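Local coordinates for protein papain-like protease (Human betacoronavirus 2c EMC/2012, PDB 4RNA) that probably cleaves the viral polyprotein as a papain-like cysteine protease of the MERS coronavirus, with a zinc ion bound in its fingers region, at residues R190-V195 / E233-L238. Residues are numbered along the deposited sequence; the frame is centred on the assembly and turned at random. Where two conformers were deposited one is given.
With ZN (zinc ion), chain B.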
ATOM      1  N   ARG A 190       2.906  23.650 -20.546  1.00 43.81           N
ATOM      2  CA  ARG A 190       3.472  24.987 -20.483  1.00 41.03           C
ATOM      3  C   ARG A 190       2.601  25.789 -19.531  1.00 38.25           C
ATOM      4  O   ARG A 190       1.311  25.739 -19.570  1.00 35.62           O
ATOM      5  CB  ARG A 190       3.594  25.631 -21.871  1.00 40.25           C
ATOM      6  CG  ARG A 190       4.151  27.069 -21.863  1.00 47.86           C
ATOM      7  CD  ARG A 190       4.456  27.516 -23.299  1.00 49.43           C
ATOM      8  NE  ARG A 190       5.603  26.781 -23.812  1.00 58.30           N
ATOM      9  CZ  ARG A 190       5.870  26.576 -25.095  1.00 68.42           C
ATOM     10  NH1 ARG A 190       5.055  27.046 -26.030  1.00 74.86           N
ATOM     11  NH2 ARG A 190       6.953  25.880 -25.437  1.00 71.06           N
ATOM     12  N   GLU A 191       3.306  26.496 -18.647  1.00 33.29           N
ATOM     13  CA  GLU A 191       2.681  27.445 -17.738  1.00 36.50           C
ATOM     14  C   GLU A 191       3.218  28.853 -18.114  1.00 34.66           C
ATOM     15  O   GLU A 191       4.438  29.054 -18.265  1.00 42.26           O
ATOM     16  CB  GLU A 191       3.020  27.063 -16.292  1.00 38.72           C
ATOM     17  CG  GLU A 191       2.294  25.803 -15.868  1.00 43.10           C
ATOM     18  CD  GLU A 191       2.420  25.449 -14.380  1.00 51.05           C
ATOM     19  OE1 GLU A 191       3.165  26.128 -13.632  1.00 46.97           O
ATOM     20  OE2 GLU A 191       1.745  24.465 -13.957  1.00 40.12           O
ATOM     21  N   TRP A 192       2.324  29.823 -18.289  1.00 36.89           N
ATOM     22  CA  TRP A 192       2.835  31.162 -18.650  1.00 34.96           C
ATOM     23  C   TRP A 192       2.001  32.311 -18.171  1.00 36.15           C
ATOM     24  O   TRP A 192       0.780  32.188 -17.906  1.00 33.38           O
ATOM     25  CB  TRP A 192       3.135  31.275 -20.159  1.00 33.57           C
ATOM     26  CG  TRP A 192       1.886  31.462 -20.955  1.00 30.41           C
ATOM     27  CD1 TRP A 192       1.358  32.667 -21.463  1.00 34.06           C
ATOM     28  CD2 TRP A 192       0.900  30.425 -21.313  1.00 32.29           C
ATOM     29  NE1 TRP A 192       0.159  32.448 -22.105  1.00 35.38           N
ATOM     30  CE2 TRP A 192      -0.181  31.123 -22.046  1.00 36.09           C
ATOM     31  CE3 TRP A 192       0.789  29.042 -21.080  1.00 35.33           C
ATOM     32  CZ2 TRP A 192      -1.303  30.441 -22.534  1.00 31.23           C
ATOM     33  CZ3 TRP A 192      -0.345  28.351 -21.566  1.00 34.04           C
ATOM     34  CH2 TRP A 192      -1.344  29.021 -22.323  1.00 37.00           C
ATOM     35  N   CYS A 193       2.707  33.424 -18.028  1.00 35.82           N
ATOM     36  CA  CYS A 193       2.150  34.752 -17.888  1.00 35.78           C
ATOM     37  C   CYS A 193       2.869  35.662 -18.918  1.00 32.94           C
ATOM     38  O   CYS A 193       4.087  35.604 -19.046  1.00 33.68           O
ATOM     39  CB  CYS A 193       2.456  35.294 -16.494  1.00 36.65           C
ATOM     40  SG  CYS A 193       2.037  37.055 -16.278  1.00 37.93           S
ATOM     41  N   ASN A 194       2.090  36.536 -19.541  1.00 33.79           N
ATOM     42  CA  ASN A 194       2.533  37.399 -20.640  1.00 38.82           C
ATOM     43  C   ASN A 194       3.440  38.483 -20.097  1.00 44.52           C
ATOM     44  O   ASN A 194       4.247  39.049 -20.849  1.00 47.34           O
ATOM     45  CB  ASN A 194       1.311  37.890 -21.436  1.00 37.15           C
ATOM     46  CG  ASN A 194       0.583  36.718 -22.102  1.00 37.34           C
ATOM     47  OD1 ASN A 194       1.252  35.834 -22.589  1.00 37.47           O
ATOM     48  ND2 ASN A 194      -0.778  36.665 -22.049  1.00 38.05           N
ATOM     49  N   VAL A 195       3.394  38.670 -18.771  1.00 40.56           N
ATOM     50  CA  VAL A 195       4.392  39.517 -18.047  1.00 49.14           C
ATOM     51  C   VAL A 195       5.560  38.716 -17.416  1.00 46.30           C
ATOM     52  O   VAL A 195       6.728  39.004 -17.653  1.00 47.33           O
ATOM     53  CB  VAL A 195       3.678  40.435 -16.993  1.00 51.48           C
ATOM     54  CG1 VAL A 195       4.677  41.153 -16.105  1.00 50.92           C
ATOM     55  CG2 VAL A 195       2.742  41.436 -17.680  1.00 47.50           C
ATOM     56  N   GLU A 233      -2.810  37.437 -14.900  1.00 43.61           N
ATOM     57  CA  GLU A 233      -3.380  36.113 -15.194  1.00 40.40           C
ATOM     58  C   GLU A 233      -2.259  35.195 -15.568  1.00 42.11           C
ATOM     59  O   GLU A 233      -1.264  35.629 -16.163  1.00 35.36           O
ATOM     60  CB  GLU A 233      -4.264  36.169 -16.429  1.00 46.37           C
ATOM     61  CG  GLU A 233      -5.722  36.386 -16.130  1.00 51.41           C
ATOM     62  CD  GLU A 233      -6.555  36.482 -17.419  1.00 57.13           C
ATOM     63  OE1 GLU A 233      -7.799  36.533 -17.290  1.00 63.03           O
ATOM     64  OE2 GLU A 233      -5.984  36.482 -18.555  1.00 52.94           O
ATOM     65  N   ARG A 234      -2.453  33.920 -15.241  1.00 37.67           N
ATOM     66  CA  ARG A 234      -1.447  32.878 -15.391  1.00 40.21           C
ATOM     67  C   ARG A 234      -2.198  31.745 -16.099  1.00 34.90           C
ATOM     68  O   ARG A 234      -3.323  31.494 -15.766  1.00 34.19           O
ATOM     69  CB  ARG A 234      -1.126  32.369 -13.978  1.00 43.70           C
ATOM     70  CG  ARG A 234       0.278  32.503 -13.561  1.00 49.08           C
ATOM     71  CD  ARG A 234       0.456  31.720 -12.282  1.00 34.28           C
ATOM     72  NE  ARG A 234       1.192  30.551 -12.694  1.00 36.55           N
ATOM     73  CZ  ARG A 234       2.451  30.245 -12.336  1.00 44.61           C
ATOM     74  NH1 ARG A 234       3.147  30.994 -11.450  1.00 36.23           N
ATOM     75  NH2 ARG A 234       3.002  29.127 -12.801  1.00 41.22           N
ATOM     76  N   HIS A 235      -1.587  31.068 -17.058  1.00 34.30           N
ATOM     77  CA  HIS A 235      -2.264  29.956 -17.739  1.00 32.05           C
ATOM     78  C   HIS A 235      -1.505  28.647 -17.682  1.00 31.50           C
ATOM     79  O   HIS A 235      -0.290  28.616 -17.552  1.00 31.33           O
ATOM     80  CB  HIS A 235      -2.418  30.295 -19.225  1.00 31.10           C
ATOM     81  CG  HIS A 235      -3.018  31.634 -19.469  1.00 31.56           C
ATOM     82  ND1 HIS A 235      -4.359  31.845 -19.391  1.00 30.24           N
ATOM     83  CD2 HIS A 235      -2.431  32.862 -19.743  1.00 30.26           C
ATOM     84  CE1 HIS A 235      -4.639  33.152 -19.657  1.00 30.24           C
ATOM     85  NE2 HIS A 235      -3.451  33.794 -19.842  1.00 33.37           N
ATOM     86  N   ARG A 236      -2.196  27.534 -17.798  1.00 32.47           N
ATOM     87  CA  ARG A 236      -1.549  26.218 -17.876  0.54 34.98           C
ATOM     88  C   ARG A 236      -2.150  25.486 -19.080  1.00 33.67           C
ATOM     89  O   ARG A 236      -3.413  25.371 -19.163  1.00 28.43           O
ATOM     90  CB  ARG A 236      -1.835  25.453 -16.553  0.54 37.59           C
ATOM     91  CG  ARG A 236      -1.665  23.935 -16.552  0.54 37.88           C
ATOM     92  CD  ARG A 236      -1.580  23.394 -15.110  0.54 42.44           C
ATOM     93  NE  ARG A 236      -1.328  21.947 -15.037  0.54 35.80           N
ATOM     94  CZ  ARG A 236      -0.128  21.376 -15.080  0.54 35.85           C
ATOM     95  NH1 ARG A 236       0.988  22.112 -15.163  0.54 34.79           N
ATOM     96  NH2 ARG A 236      -0.040  20.051 -15.010  0.54 32.51           N
ATOM     97  N   GLN A 237      -1.318  24.978 -19.958  1.00 33.19           N
ATOM     98  CA  GLN A 237      -1.860  24.227 -21.089  1.00 32.35           C
ATOM     99  C   GLN A 237      -0.940  23.146 -21.574  1.00 34.16           C
ATOM    100  O   GLN A 237       0.280  23.339 -21.622  1.00 32.89           O
ATOM    101  CB  GLN A 237      -2.249  25.201 -22.249  1.00 29.94           C
ATOM    102  CG  GLN A 237      -2.887  24.553 -23.458  1.00 33.42           C
ATOM    103  CD  GLN A 237      -3.410  25.586 -24.447  1.00 39.37           C
ATOM    104  OE1 GLN A 237      -3.813  26.705 -24.068  1.00 36.05           O
ATOM    105  NE2 GLN A 237      -3.359  25.227 -25.723  1.00 44.67           N
ATOM    106  N   LEU A 238      -1.516  21.993 -21.953  1.00 32.61           N
ATOM    107  CA  LEU A 238      -0.751  20.960 -22.672  1.00 37.06           C
ATOM    108  C   LEU A 238      -0.295  21.402 -24.123  1.00 34.61           C
ATOM    109  O   LEU A 238      -1.107  21.739 -24.970  1.00 34.97           O
ATOM    110  CB  LEU A 238      -1.591  19.665 -22.712  1.00 32.91           C
ATOM    111  CG  LEU A 238      -0.901  18.432 -23.325  1.00 32.18           C
ATOM    112  CD1 LEU A 238       0.377  17.970 -22.572  1.00 35.95           C
ATOM    113  CD2 LEU A 238      -1.953  17.316 -23.429  1.00 31.39           C
TER
HETATM  114 ZN    ZN B 401       2.489  37.345 -13.959  1.00 37.48          ZN
HETATM  115  O   HOH W   1      -0.347  36.652 -18.846  1.00 38.07           O
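Trp192 lies across the side chain of His235, whose CB sits 3.4 Å from the centroid of the indole six-membered ring and almost on its normal, a CH-pi contact over the face. Chi1 of 78° sets the Trp192 CG between its own backbone N and carbonyl carbon, which swings the ring over the partner strand; the imidazole continues past the five-membered ring, its plane turned 33° from it in an oblique pairing, with its ND1 bonded to Thr225. Gln237 meets the same indole at its edge, CB lying 3.7 Å from Trp192 CZ3. Strands 190-193 and 233-238 run antiparallel here, with Trp192 and His235 as a hydrogen-bonded pair, in the beta-rich zinc-binding fingers of the coronavirus papain-like protease. Glu191 and Arg236, a non-hydrogen-bonded pair, turn to the other face, where one carboxylate is divided between two arginines: Glu191 OE1 forms a salt bridge with Arg234 NH2 at 3.1 Å, while OE2 makes another with Arg236 NH1, its hydrogen bond weak and bent. Both guanidinium planes stand steeply to the carboxylate, and each is met at its edge. Arg234 NH1 is held in turn by Gln229, and Ala64 N of the second subunit also bonds Glu191 OE2. At the end of strand 190-193, Cys193 SG binds zinc at 2.4 Å, with Cys196, Cys228 and Cys230 completing the site, and a water links Asn194 N to Glu233 O.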